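Long-range contacts in methionine gamma-lyase (Trichomonas vaginalis, PDB 1E5F), which belongs to the Cys/Met metabolism family of pyridoxal-5'-phosphate-dependent enzymes and is built as an assembly of four chains: residues 97-102 / 147-152; 107-112 / 363-368; 325-330 / 344-349. All blocks are in the same frame, centred on the assembly; numbering follows the deposited sequence.

Contact 1 lies in the seven-stranded, mainly parallel sheet, at the end where strands 103-107 and 148-154 begin. Contact 2 joins the loop at the opposite end of strand 103-107 to the end of helix 359-364. The centres of contacts 1 and 2 are about 22 Å apart, and Y152 O takes a probable hydrogen bond from D107 N, 2.9 Å, where the two meet. Along the chain their segments alternate. Contact 3 belongs to the smaller five-stranded sheet, about 20 Å from contact 2 and about 38 Å from contact 1, centre to centre; both its segments come between those of contact 2. I367 packs on P349 where contacts 2 and 3 meet, so contact 2 lies between the large sheet, near the cofactor, and the five-stranded sheet.

Contact 1: 97-102 / 147-152; sequences ILKAGD and NTKIVY
I150 sends its CD1 methyl between I97 and L98, and the three side chains make the apolar part of this contact. That methyl lies 3.7 Å from I97 CG2 and equally close to L98 CG, each of the two side chains lying aslant to I150. One step back along the strand, the CB of K149 touches L98 CD2, the two side chains running past each other in opposite senses.

Beyond CB the K149 chain bends at chi2 (-58°), and this kink lays its methylenes over the carboxylate of D102, which it crosses at about a right angle. CG packs on D102 CB and CG, while CE comes 3.3 Å from D102 OD1. The ammonium itself stays farther from the carboxylate: NZ to D102 OD1 is a long salt bridge of 3.9 Å. The closer charge partner of D102 is K99, whose NZ sits 2.9 Å from OD1 on its syn side. D102 OD2 meanwhile takes the backbone N of K99 from above the carboxylate plane. One carboxylate thus serves two lysines and a backbone amide, which probably offsets the closeness of the two ammonium groups; a water accepts from K99 NZ and, weakly, from K149 NZ.

Separately, N147 ND2 donates to G101 O, 2.9 Å and nearly straight at 171°, with the acceptor in the plane of the amide. It ties the residue just before strand 148-154 to the type II turn K99-D102.

K124 of the second subunit donates to L98 O. The turn links helix 86-97 to strand 103-107, the strand beside 148-154, and I150 also packs on V94 of that helix, L104 of strand 103-107 and I182 of strand 180-184.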
ATOM      1  N   ILE A  97     -17.615  21.505  18.974  1.00 22.35           N
ATOM      2  CA  ILE A  97     -17.935  22.111  20.279  1.00 25.11           C
ATOM      3  C   ILE A  97     -18.529  23.518  20.063  1.00 21.60           C
ATOM      4  O   ILE A  97     -19.497  23.857  20.732  1.00 25.22           O
ATOM      5  CB  ILE A  97     -16.697  22.228  21.166  1.00 25.59           C
ATOM      6  CG1 ILE A  97     -16.296  20.822  21.585  1.00 23.62           C
ATOM      7  CG2 ILE A  97     -16.918  23.098  22.384  1.00 26.30           C
ATOM      8  CD1 ILE A  97     -14.956  20.744  22.221  1.00 19.02           C
ATOM      9  N   LEU A  98     -17.708  24.409  19.546  1.00 26.41           N
ATOM     10  CA  LEU A  98     -18.133  25.809  19.427  1.00 30.03           C
ATOM     11  C   LEU A  98     -19.214  26.141  18.448  1.00 33.62           C
ATOM     12  O   LEU A  98     -19.444  25.551  17.379  1.00 32.15           O
ATOM     13  CB  LEU A  98     -16.883  26.646  19.115  1.00 26.06           C
ATOM     14  CG  LEU A  98     -15.684  26.303  20.054  1.00 29.12           C
ATOM     15  CD1 LEU A  98     -14.432  26.891  19.358  1.00 27.32           C
ATOM     16  CD2 LEU A  98     -15.940  26.968  21.391  1.00 23.89           C
ATOM     17  N   LYS A  99     -19.842  27.293  18.650  1.00 33.25           N
ATOM     18  CA  LYS A  99     -20.803  27.910  17.724  1.00 33.10           C
ATOM     19  C   LYS A  99     -20.660  29.426  17.896  1.00 33.56           C
ATOM     20  O   LYS A  99     -19.922  29.870  18.807  1.00 31.39           O
ATOM     21  CB  LYS A  99     -22.235  27.479  17.936  1.00 35.16           C
ATOM     22  CG  LYS A  99     -22.798  28.163  19.184  1.00 40.97           C
ATOM     23  CD  LYS A  99     -23.844  27.218  19.809  1.00 39.08           C
ATOM     24  CE  LYS A  99     -24.503  27.942  20.988  1.00 41.52           C
ATOM     25  NZ  LYS A  99     -23.655  28.421  22.134  1.00 44.19           N
ATOM     26  N   ALA A 100     -20.845  30.193  16.823  1.00 31.54           N
ATOM     27  CA  ALA A 100     -20.809  31.639  16.880  1.00 33.36           C
ATOM     28  C   ALA A 100     -21.262  32.209  18.249  1.00 33.75           C
ATOM     29  O   ALA A 100     -22.317  31.786  18.700  1.00 32.30           O
ATOM     30  CB  ALA A 100     -21.774  32.333  15.948  1.00 32.71           C
ATOM     31  N   GLY A 101     -20.415  33.108  18.824  1.00 31.67           N
ATOM     32  CA  GLY A 101     -20.946  33.488  20.153  1.00 36.25           C
ATOM     33  C   GLY A 101     -20.236  32.770  21.268  1.00 40.70           C
ATOM     34  O   GLY A 101     -20.141  33.420  22.364  1.00 40.20           O
ATOM     35  N   ASP A 102     -19.652  31.536  21.050  1.00 36.06           N
ATOM     36  CA  ASP A 102     -18.909  31.000  22.194  1.00 31.52           C
ATOM     37  C   ASP A 102     -17.563  31.714  22.335  1.00 31.00           C
ATOM     38  O   ASP A 102     -17.070  32.495  21.499  1.00 25.68           O
ATOM     39  CB  ASP A 102     -18.640  29.521  21.906  1.00 36.48           C
ATOM     40  CG  ASP A 102     -19.909  28.719  21.957  1.00 37.13           C
ATOM     41  OD1 ASP A 102     -20.909  29.220  22.522  1.00 35.93           O
ATOM     42  OD2 ASP A 102     -19.819  27.590  21.415  1.00 40.23           O
ATOM     43  N   ASN A 147     -19.576  32.773  28.429  1.00 29.71           N
ATOM     44  CA  ASN A 147     -19.700  31.992  27.229  1.00 32.50           C
ATOM     45  C   ASN A 147     -18.411  31.146  26.942  1.00 33.56           C
ATOM     46  O   ASN A 147     -18.260  30.590  25.835  1.00 30.11           O
ATOM     47  CB  ASN A 147     -19.959  33.021  26.144  1.00 30.33           C
ATOM     48  CG  ASN A 147     -18.910  34.089  25.926  1.00 33.03           C
ATOM     49  OD1 ASN A 147     -18.208  34.559  26.799  1.00 31.40           O
ATOM     50  ND2 ASN A 147     -18.755  34.535  24.661  1.00 32.35           N
ATOM     51  N   THR A 148     -17.460  31.134  27.909  1.00 31.92           N
ATOM     52  CA  THR A 148     -16.221  30.362  27.656  1.00 33.18           C
ATOM     53  C   THR A 148     -16.513  28.876  27.488  1.00 28.99           C
ATOM     54  O   THR A 148     -17.139  28.295  28.377  1.00 28.68           O
ATOM     55  CB  THR A 148     -15.168  30.652  28.790  1.00 30.73           C
ATOM     56  OG1 THR A 148     -14.788  32.042  28.541  1.00 29.22           O
ATOM     57  CG2 THR A 148     -13.952  29.737  28.559  1.00 26.43           C
ATOM     58  N   LYS A 149     -16.042  28.256  26.417  1.00 30.10           N
ATOM     59  CA  LYS A 149     -16.302  26.783  26.275  1.00 27.65           C
ATOM     60  C   LYS A 149     -15.095  25.901  26.270  1.00 26.00           C
ATOM     61  O   LYS A 149     -15.236  24.693  26.522  1.00 24.00           O
ATOM     62  CB  LYS A 149     -16.888  26.527  24.894  1.00 32.84           C
ATOM     63  CG  LYS A 149     -18.164  27.276  24.694  1.00 37.03           C
ATOM     64  CD  LYS A 149     -19.185  26.864  25.775  1.00 35.85           C
ATOM     65  CE  LYS A 149     -20.334  27.942  25.493  1.00 39.36           C
ATOM     66  NZ  LYS A 149     -21.641  27.402  25.872  1.00 41.95           N
ATOM     67  N   ILE A 150     -13.997  26.421  25.777  1.00 24.96           N
ATOM     68  CA  ILE A 150     -12.774  25.657  25.719  1.00 24.45           C
ATOM     69  C   ILE A 150     -11.560  26.357  26.328  1.00 21.64           C
ATOM     70  O   ILE A 150     -11.471  27.605  26.146  1.00 24.67           O
ATOM     71  CB  ILE A 150     -12.470  25.471  24.185  1.00 25.88           C
ATOM     72  CG1 ILE A 150     -13.542  24.514  23.574  1.00 24.09           C
ATOM     73  CG2 ILE A 150     -11.121  24.823  23.928  1.00 19.60           C
ATOM     74  CD1 ILE A 150     -13.415  24.203  22.110  1.00 22.73           C
ATOM     75  N   VAL A 151     -10.761  25.621  27.076  1.00 19.56           N
ATOM     76  CA  VAL A 151      -9.448  26.187  27.409  1.00 23.81           C
ATOM     77  C   VAL A 151      -8.444  25.288  26.649  1.00 27.08           C
ATOM     78  O   VAL A 151      -8.558  24.086  26.886  1.00 24.01           O
ATOM     79  CB  VAL A 151      -9.193  26.190  28.908  1.00 25.29           C
ATOM     80  CG1 VAL A 151      -7.757  26.559  29.281  1.00 26.22           C
ATOM     81  CG2 VAL A 151     -10.116  27.320  29.489  1.00 26.00           C
ATOM     82  N   TYR A 152      -7.529  25.878  25.877  1.00 24.73           N
ATOM     83  CA  TYR A 152      -6.686  24.988  25.052  1.00 27.28           C
ATOM     84  C   TYR A 152      -5.205  25.256  25.239  1.00 27.48           C
ATOM     85  O   TYR A 152      -4.841  26.434  25.248  1.00 27.89           O
ATOM     86  CB  TYR A 152      -6.969  25.283  23.511  1.00 25.91           C
ATOM     87  CG  TYR A 152      -6.284  24.435  22.454  1.00 25.89           C
ATOM     88  CD1 TYR A 152      -4.991  24.689  22.013  1.00 25.20           C
ATOM     89  CD2 TYR A 152      -6.883  23.270  21.968  1.00 28.99           C
ATOM     90  CE1 TYR A 152      -4.311  23.939  21.047  1.00 27.11           C
ATOM     91  CE2 TYR A 152      -6.260  22.467  21.007  1.00 27.35           C
ATOM     92  CZ  TYR A 152      -4.990  22.771  20.567  1.00 26.68           C
ATOM     93  OH  TYR A 152      -4.343  22.032  19.662  1.00 24.57           O
TER
HETATM   94  O   HOH W   1     -24.545  29.076  24.942  1.00 58.36           O

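Contact 2: 107-112 / 363-368; sequences DECLYG and EAAGIT. With PLP (pyridoxal-5'-phosphate), chain C.
This is a small, mostly apolar contact between two loops: C109, in the turn that leads from strand 103-107 into helix 112-124, meets A365 at the C-terminal end of helix 359-364. The two CB atoms stand 3.8 Å apart, and A365 CB also rests against the backbone oxygen and CG of E108. From C109 the sulfur, set anti to the backbone N (chi1 -177°), reaches on to the tip of I367, SG to CD1 4.3 Å. C109 has two conformers, so the sulfur's contact is less certain than that of CB. T160 packs against both C109 and I367.

The polar side of the contact is indirect. E108 extends its chain beyond CG toward A364, and a water lies 3.3 Å from both E108 OE2 and A364 O and could bridge them, though it has more acceptors in reach than protons to give.

Each loop is shaped by its own backbone. D107 OD1 accepts from C109 N at 2.7 Å in an Asx turn, on the anti side of the carboxylate, and the same oxygen forms a salt bridge with K162. Opposite, G366 closes helix 359-364 in a Schellman motif, its N bonded to E363 O.

Y111, two residues past C109, stands at the N-cap of helix 112-124 and lays one ring face over pyridoxal-5'-phosphate, with PLP C4A 3.2 Å above the ring plane and displaced toward the rim. An aromatic ring lying over the cofactor, carried by a loop at the C-terminal end of a sheet strand, is characteristic of the PLP site in this family of fold type I enzymes.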
ATOM      1  N   ASP A 107      -3.558  28.999  24.834  1.00 29.45           N
ATOM      2  CA  ASP A 107      -2.221  29.403  25.212  1.00 29.89           C
ATOM      3  C   ASP A 107      -1.738  30.060  23.932  1.00 29.92           C
ATOM      4  O   ASP A 107      -2.218  29.673  22.879  1.00 24.57           O
ATOM      5  CB  ASP A 107      -1.307  28.288  25.648  1.00 30.06           C
ATOM      6  CG  ASP A 107      -0.058  28.855  26.346  1.00 31.30           C
ATOM      7  OD1 ASP A 107       0.881  29.214  25.610  1.00 33.93           O
ATOM      8  OD2 ASP A 107       0.016  28.969  27.564  1.00 30.48           O
ATOM      9  N   GLU A 108      -1.097  31.180  24.198  1.00 27.67           N
ATOM     10  CA  GLU A 108      -0.531  31.862  23.043  1.00 32.45           C
ATOM     11  C   GLU A 108       0.585  31.097  22.395  1.00 29.36           C
ATOM     12  O   GLU A 108       0.967  31.491  21.309  1.00 31.59           O
ATOM     13  CB  GLU A 108      -0.037  33.216  23.683  1.00 34.10           C
ATOM     14  CG  GLU A 108       1.180  33.027  24.612  1.00 37.77           C
ATOM     15  CD  GLU A 108       1.700  34.387  25.165  1.00 41.02           C
ATOM     16  OE1 GLU A 108       1.423  35.476  24.648  1.00 39.95           O
ATOM     17  OE2 GLU A 108       2.478  34.409  26.137  1.00 40.60           O
ATOM     18  N   CYS A 109       1.325  30.183  23.081  1.00 28.48           N
ATOM     19  CA  CYS A 109       2.398  29.541  22.344  1.00 30.19           C
ATOM     20  C   CYS A 109       1.872  28.197  21.843  1.00 30.77           C
ATOM     21  O   CYS A 109       1.902  27.193  22.641  1.00 31.30           O
ATOM     22  CB  CYS A 109       3.663  29.401  23.164  1.00 30.95           C
ATOM     23  SG  CYS A 109       5.063  28.688  22.244  0.80 29.76           S
ATOM     24  N   LEU A 110       1.593  28.062  20.604  1.00 29.94           N
ATOM     25  CA  LEU A 110       0.975  26.975  19.874  1.00 30.64           C
ATOM     26  C   LEU A 110       1.793  26.735  18.591  1.00 31.94           C
ATOM     27  O   LEU A 110       2.532  27.551  17.992  1.00 29.89           O
ATOM     28  CB  LEU A 110      -0.364  27.548  19.388  1.00 30.06           C
ATOM     29  CG  LEU A 110      -1.708  27.210  19.971  1.00 31.65           C
ATOM     30  CD1 LEU A 110      -1.542  26.735  21.449  1.00 27.39           C
ATOM     31  CD2 LEU A 110      -2.683  28.352  19.985  1.00 30.05           C
ATOM     32  N   TYR A 111       1.585  25.529  18.133  1.00 31.78           N
ATOM     33  CA  TYR A 111       1.900  25.294  16.702  1.00 35.96           C
ATOM     34  C   TYR A 111       1.411  26.499  15.864  1.00 33.19           C
ATOM     35  O   TYR A 111       0.280  26.944  15.857  1.00 31.71           O
ATOM     36  CB  TYR A 111       1.308  23.954  16.325  1.00 33.94           C
ATOM     37  CG  TYR A 111       1.631  23.598  14.904  1.00 41.06           C
ATOM     38  CD1 TYR A 111       2.862  23.818  14.325  1.00 43.00           C
ATOM     39  CD2 TYR A 111       0.633  23.054  14.096  1.00 41.77           C
ATOM     40  CE1 TYR A 111       3.131  23.485  13.012  1.00 45.31           C
ATOM     41  CE2 TYR A 111       0.908  22.681  12.786  1.00 43.62           C
ATOM     42  CZ  TYR A 111       2.128  22.893  12.225  1.00 45.68           C
ATOM     43  OH  TYR A 111       2.385  22.544  10.928  1.00 43.90           O
ATOM     44  N   GLY A 112       2.198  26.862  14.876  1.00 32.02           N
ATOM     45  CA  GLY A 112       1.775  27.934  13.971  1.00 33.52           C
ATOM     46  C   GLY A 112       0.377  27.799  13.397  1.00 33.97           C
ATOM     47  O   GLY A 112      -0.422  28.711  13.578  1.00 32.84           O
ATOM     48  N   GLU A 363       7.024  36.890  18.929  1.00 48.70           N
ATOM     49  CA  GLU A 363       7.948  37.468  19.901  1.00 48.98           C
ATOM     50  C   GLU A 363       7.328  37.445  21.252  1.00 44.76           C
ATOM     51  O   GLU A 363       8.005  36.912  22.136  1.00 44.20           O
ATOM     52  CB  GLU A 363       8.580  38.762  19.377  1.00 48.68           C
ATOM     53  CG  GLU A 363       9.562  38.369  18.262  1.00 51.60           C
ATOM     54  CD  GLU A 363       9.868  39.570  17.409  1.00 55.96           C
ATOM     55  OE1 GLU A 363       8.975  40.450  17.375  1.00 59.41           O
ATOM     56  OE2 GLU A 363      10.965  39.757  16.820  1.00 57.53           O
ATOM     57  N   ALA A 364       6.044  37.757  21.399  1.00 44.37           N
ATOM     58  CA  ALA A 364       5.428  37.688  22.740  1.00 44.25           C
ATOM     59  C   ALA A 364       5.474  36.311  23.383  1.00 44.62           C
ATOM     60  O   ALA A 364       5.701  36.136  24.591  1.00 41.62           O
ATOM     61  CB  ALA A 364       3.989  38.216  22.586  1.00 43.68           C
ATOM     62  N   ALA A 365       5.399  35.268  22.524  1.00 41.46           N
ATOM     63  CA  ALA A 365       5.544  33.913  23.047  1.00 45.45           C
ATOM     64  C   ALA A 365       6.953  33.366  23.152  1.00 46.05           C
ATOM     65  O   ALA A 365       7.170  32.201  23.496  1.00 46.09           O
ATOM     66  CB  ALA A 365       4.655  32.915  22.230  1.00 46.43           C
ATOM     67  N   GLY A 366       7.992  34.135  22.860  1.00 47.03           N
ATOM     68  CA  GLY A 366       9.357  33.726  23.109  1.00 46.24           C
ATOM     69  C   GLY A 366       9.917  33.100  21.845  1.00 43.33           C
ATOM     70  O   GLY A 366      10.966  32.470  21.963  1.00 37.90           O
ATOM     71  N   ILE A 367       9.210  33.257  20.735  1.00 39.99           N
ATOM     72  CA  ILE A 367       9.869  32.629  19.547  1.00 41.11           C
ATOM     73  C   ILE A 367      10.788  33.684  19.011  1.00 41.74           C
ATOM     74  O   ILE A 367      10.231  34.641  18.443  1.00 42.36           O
ATOM     75  CB  ILE A 367       8.816  32.048  18.614  1.00 41.18           C
ATOM     76  CG1 ILE A 367       8.127  30.877  19.388  1.00 36.66           C
ATOM     77  CG2 ILE A 367       9.424  31.603  17.294  1.00 38.54           C
ATOM     78  CD1 ILE A 367       6.701  30.749  18.834  1.00 35.91           C
ATOM     79  N   THR A 368      12.083  33.726  19.145  1.00 42.99           N
ATOM     80  CA  THR A 368      12.984  34.755  18.639  1.00 40.36           C
ATOM     81  C   THR A 368      13.418  34.256  17.295  1.00 41.43           C
ATOM     82  O   THR A 368      13.353  33.055  17.044  1.00 42.16           O
ATOM     83  CB  THR A 368      14.288  34.834  19.467  1.00 37.93           C
ATOM     84  OG1 THR A 368      15.246  33.751  19.248  1.00 32.73           O
ATOM     85  CG2 THR A 368      13.990  34.778  20.967  1.00 35.86           C
TER
HETATM   86  N1  PLP C 405      -0.179  19.677  16.832  1.00 34.02           N
HETATM   87  C2  PLP C 405       1.100  20.068  17.059  1.00 33.20           C
HETATM   88  C2A PLP C 405       1.849  20.211  18.343  1.00 28.03           C
HETATM   89  C3  PLP C 405       1.880  19.852  15.892  1.00 31.27           C
HETATM   90  O3  PLP C 405       3.210  20.087  16.047  1.00 37.06           O
HETATM   91  C4  PLP C 405       1.357  19.683  14.625  1.00 31.21           C
HETATM   92  C4A PLP C 405       2.471  19.874  13.513  1.00 30.92           C
HETATM   93  C5  PLP C 405       0.022  19.808  14.481  1.00 29.99           C
HETATM   94  C6  PLP C 405      -0.775  19.854  15.626  1.00 32.39           C
HETATM   95  C5A PLP C 405      -0.677  19.612  13.175  1.00 29.67           C
HETATM   96  O4P PLP C 405      -0.599  18.164  12.778  1.00 28.91           O
HETATM   97  P   PLP C 405      -0.660  17.818  11.230  1.00 25.39           P
HETATM   98  O1P PLP C 405       0.598  18.406  10.716  1.00 25.05           O
HETATM   99  O2P PLP C 405      -0.656  16.352  11.274  1.00 24.10           O
HETATM  100  O3P PLP C 405      -1.897  18.451  10.567  1.00 24.62           O
HETATM  101  O   HOH W   2       3.477  37.483  26.542  1.00 53.50           O

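Contact 3: 325-330 / 344-349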
ATOM      1  N   LYS A 325      23.630  29.252   9.145  1.00 34.37           N
ATOM      2  CA  LYS A 325      24.914  28.688   8.878  1.00 32.32           C
ATOM      3  C   LYS A 325      24.932  27.323   9.504  1.00 33.41           C
ATOM      4  O   LYS A 325      25.588  26.450   8.924  1.00 34.29           O
ATOM      5  CB  LYS A 325      26.173  29.477   9.232  1.00 32.86           C
ATOM      6  N   LEU A 326      24.618  27.173  10.787  1.00 33.24           N
ATOM      7  CA  LEU A 326      24.672  25.884  11.431  1.00 31.81           C
ATOM      8  C   LEU A 326      23.729  24.874  10.703  1.00 34.37           C
ATOM      9  O   LEU A 326      24.229  23.792  10.459  1.00 34.05           O
ATOM     10  CB  LEU A 326      24.144  25.939  12.857  1.00 28.73           C
ATOM     11  CG  LEU A 326      24.035  24.567  13.566  1.00 29.03           C
ATOM     12  CD1 LEU A 326      25.411  23.939  13.846  1.00 26.16           C
ATOM     13  CD2 LEU A 326      23.339  24.827  14.955  1.00 25.11           C
ATOM     14  N   LEU A 327      22.464  25.217  10.370  1.00 31.37           N
ATOM     15  CA  LEU A 327      21.515  24.345   9.764  1.00 29.99           C
ATOM     16  C   LEU A 327      21.894  24.018   8.291  1.00 33.17           C
ATOM     17  O   LEU A 327      21.849  22.817   8.079  1.00 31.92           O
ATOM     18  CB  LEU A 327      20.034  24.648   9.752  1.00 25.42           C
ATOM     19  CG  LEU A 327      19.356  24.958  11.066  1.00 28.71           C
ATOM     20  CD1 LEU A 327      17.838  24.854  11.016  1.00 28.48           C
ATOM     21  CD2 LEU A 327      20.053  24.401  12.301  1.00 26.88           C
ATOM     22  N   ASP A 328      22.636  24.929   7.610  1.00 32.82           N
ATOM     23  CA  ASP A 328      23.128  24.590   6.315  1.00 33.85           C
ATOM     24  C   ASP A 328      24.401  23.758   6.433  1.00 34.21           C
ATOM     25  O   ASP A 328      24.636  23.198   5.347  1.00 33.36           O
ATOM     26  CB  ASP A 328      23.407  25.788   5.437  1.00 32.16           C
ATOM     27  CG  ASP A 328      22.118  26.564   5.241  1.00 32.59           C
ATOM     28  OD1 ASP A 328      20.983  26.153   5.529  1.00 29.94           O
ATOM     29  OD2 ASP A 328      22.218  27.744   4.846  1.00 35.06           O
ATOM     30  N   ASN A 329      25.040  23.455   7.562  1.00 33.81           N
ATOM     31  CA  ASN A 329      26.278  22.589   7.393  1.00 33.25           C
ATOM     32  C   ASN A 329      26.236  21.249   8.144  1.00 34.16           C
ATOM     33  O   ASN A 329      27.153  20.424   8.502  1.00 32.98           O
ATOM     34  CB  ASN A 329      27.395  23.554   7.817  1.00 39.50           C
ATOM     35  CG  ASN A 329      27.657  24.653   6.773  1.00 45.19           C
ATOM     36  OD1 ASN A 329      27.816  24.437   5.506  1.00 47.43           O
ATOM     37  ND2 ASN A 329      27.495  25.921   7.192  1.00 45.04           N
ATOM     38  N   LEU A 330      25.047  20.981   8.735  1.00 31.26           N
ATOM     39  CA  LEU A 330      24.692  19.768   9.404  1.00 32.43           C
ATOM     40  C   LEU A 330      24.659  18.651   8.334  1.00 31.87           C
ATOM     41  O   LEU A 330      24.164  18.873   7.234  1.00 30.12           O
ATOM     42  CB  LEU A 330      23.371  19.808  10.156  1.00 29.26           C
ATOM     43  CG  LEU A 330      23.533  20.690  11.402  1.00 29.67           C
ATOM     44  CD1 LEU A 330      22.113  20.897  11.991  1.00 29.21           C
ATOM     45  CD2 LEU A 330      24.433  20.165  12.514  1.00 27.38           C
ATOM     46  N   SER A 344      16.689  12.169  13.013  1.00 25.37           N
ATOM     47  CA  SER A 344      16.672  13.478  13.683  1.00 26.80           C
ATOM     48  C   SER A 344      16.357  14.647  12.684  1.00 26.14           C
ATOM     49  O   SER A 344      16.897  14.712  11.566  1.00 21.98           O
ATOM     50  CB  SER A 344      18.047  13.682  14.339  1.00 23.11           C
ATOM     51  OG  SER A 344      18.360  12.762  15.342  1.00 25.73           O
ATOM     52  N   LEU A 345      15.447  15.510  13.112  1.00 21.17           N
ATOM     53  CA  LEU A 345      15.044  16.595  12.160  1.00 23.61           C
ATOM     54  C   LEU A 345      15.289  17.972  12.821  1.00 23.92           C
ATOM     55  O   LEU A 345      15.178  18.042  14.039  1.00 24.64           O
ATOM     56  CB  LEU A 345      13.544  16.546  11.866  1.00 20.50           C
ATOM     57  CG  LEU A 345      13.102  15.305  11.062  1.00 25.78           C
ATOM     58  CD1 LEU A 345      11.549  15.165  10.905  1.00 23.49           C
ATOM     59  CD2 LEU A 345      13.672  15.281   9.645  1.00 21.44           C
ATOM     60  N   ILE A 346      15.459  19.052  12.095  1.00 22.33           N
ATOM     61  CA  ILE A 346      15.705  20.335  12.701  1.00 20.94           C
ATOM     62  C   ILE A 346      15.098  21.394  11.804  1.00 24.10           C
ATOM     63  O   ILE A 346      15.360  21.235  10.611  1.00 23.86           O
ATOM     64  CB  ILE A 346      17.220  20.548  12.856  1.00 24.37           C
ATOM     65  CG1 ILE A 346      17.626  21.654  13.853  1.00 20.49           C
ATOM     66  CG2 ILE A 346      18.021  20.772  11.529  1.00 21.09           C
ATOM     67  CD1 ILE A 346      19.111  21.617  14.202  1.00 16.82           C
ATOM     68  N   GLN A 347      14.803  22.609  12.283  1.00 24.36           N
ATOM     69  CA  GLN A 347      14.278  23.687  11.476  1.00 25.40           C
ATOM     70  C   GLN A 347      14.354  24.976  12.307  1.00 31.85           C
ATOM     71  O   GLN A 347      14.646  24.955  13.522  1.00 27.79           O
ATOM     72  CB  GLN A 347      12.816  23.441  11.089  1.00 24.49           C
ATOM     73  CG  GLN A 347      11.806  23.228  12.230  1.00 30.45           C
ATOM     74  CD  GLN A 347      10.800  24.336  12.294  1.00 31.47           C
ATOM     75  OE1 GLN A 347      10.721  25.244  11.445  1.00 35.66           O
ATOM     76  NE2 GLN A 347      10.184  24.542  13.453  1.00 33.83           N
ATOM     77  N   HIS A 348      13.970  26.067  11.651  1.00 35.58           N
ATOM     78  CA  HIS A 348      14.042  27.447  12.139  1.00 37.86           C
ATOM     79  C   HIS A 348      12.647  28.014  12.329  1.00 37.68           C
ATOM     80  O   HIS A 348      11.975  28.463  11.383  1.00 38.42           O
ATOM     81  CB  HIS A 348      14.749  28.285  11.038  1.00 37.60           C
ATOM     82  CG  HIS A 348      14.806  29.744  11.475  1.00 42.19           C
ATOM     83  ND1 HIS A 348      13.938  30.728  11.012  1.00 44.68           N
ATOM     84  CD2 HIS A 348      15.617  30.346  12.392  1.00 40.39           C
ATOM     85  CE1 HIS A 348      14.235  31.888  11.547  1.00 41.95           C
ATOM     86  NE2 HIS A 348      15.264  31.657  12.386  1.00 42.49           N
ATOM     87  N   PRO A 349      12.094  28.002  13.519  1.00 35.92           N
ATOM     88  CA  PRO A 349      10.648  28.232  13.644  1.00 38.00           C
ATOM     89  C   PRO A 349      10.118  29.503  13.074  1.00 40.19           C
ATOM     90  O   PRO A 349       9.016  29.603  12.463  1.00 41.71           O
ATOM     91  CB  PRO A 349      10.355  28.120  15.134  1.00 39.12           C
ATOM     92  CG  PRO A 349      11.504  27.293  15.620  1.00 39.21           C
ATOM     93  CD  PRO A 349      12.678  27.417  14.700  1.00 35.12           C
TER
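L327 lays its two methyls over I346 and the backbone beyond it. CD2 lies 3.5 Å from I346 CD1, the two chains set obliquely to one another, while CD1 reaches past to the peptide carbon Q347 C at 3.7 Å.

L330 comes to the same isoleucine at about a right angle: its CD1 is 3.8 Å from I346 CD1 and 4.1 Å from I346 CG2. I346 holds CG1 anti to its backbone N (chi1 -162°), a setting that carries CD1 out to both leucines. Helix 319-328 and the residues that follow it thus cover one face of strand 345-347, where I372 of the adjoining strand 371-375 packs on both L327 and I346, and F388 of helix 381-393 adds to L330. L327 also packs on C40 of the second subunit.

Q347 points the other way, its side chain about 9 Å from pyridoxal-5'-phosphate. The side-chain contacts between the two segments are made by methyls, so the fit rests on shape and on burial, while the polar ends of Q347 and H348 turn to other partners: Q347 NE2 bonds to T353, and H348 ND1 to S351.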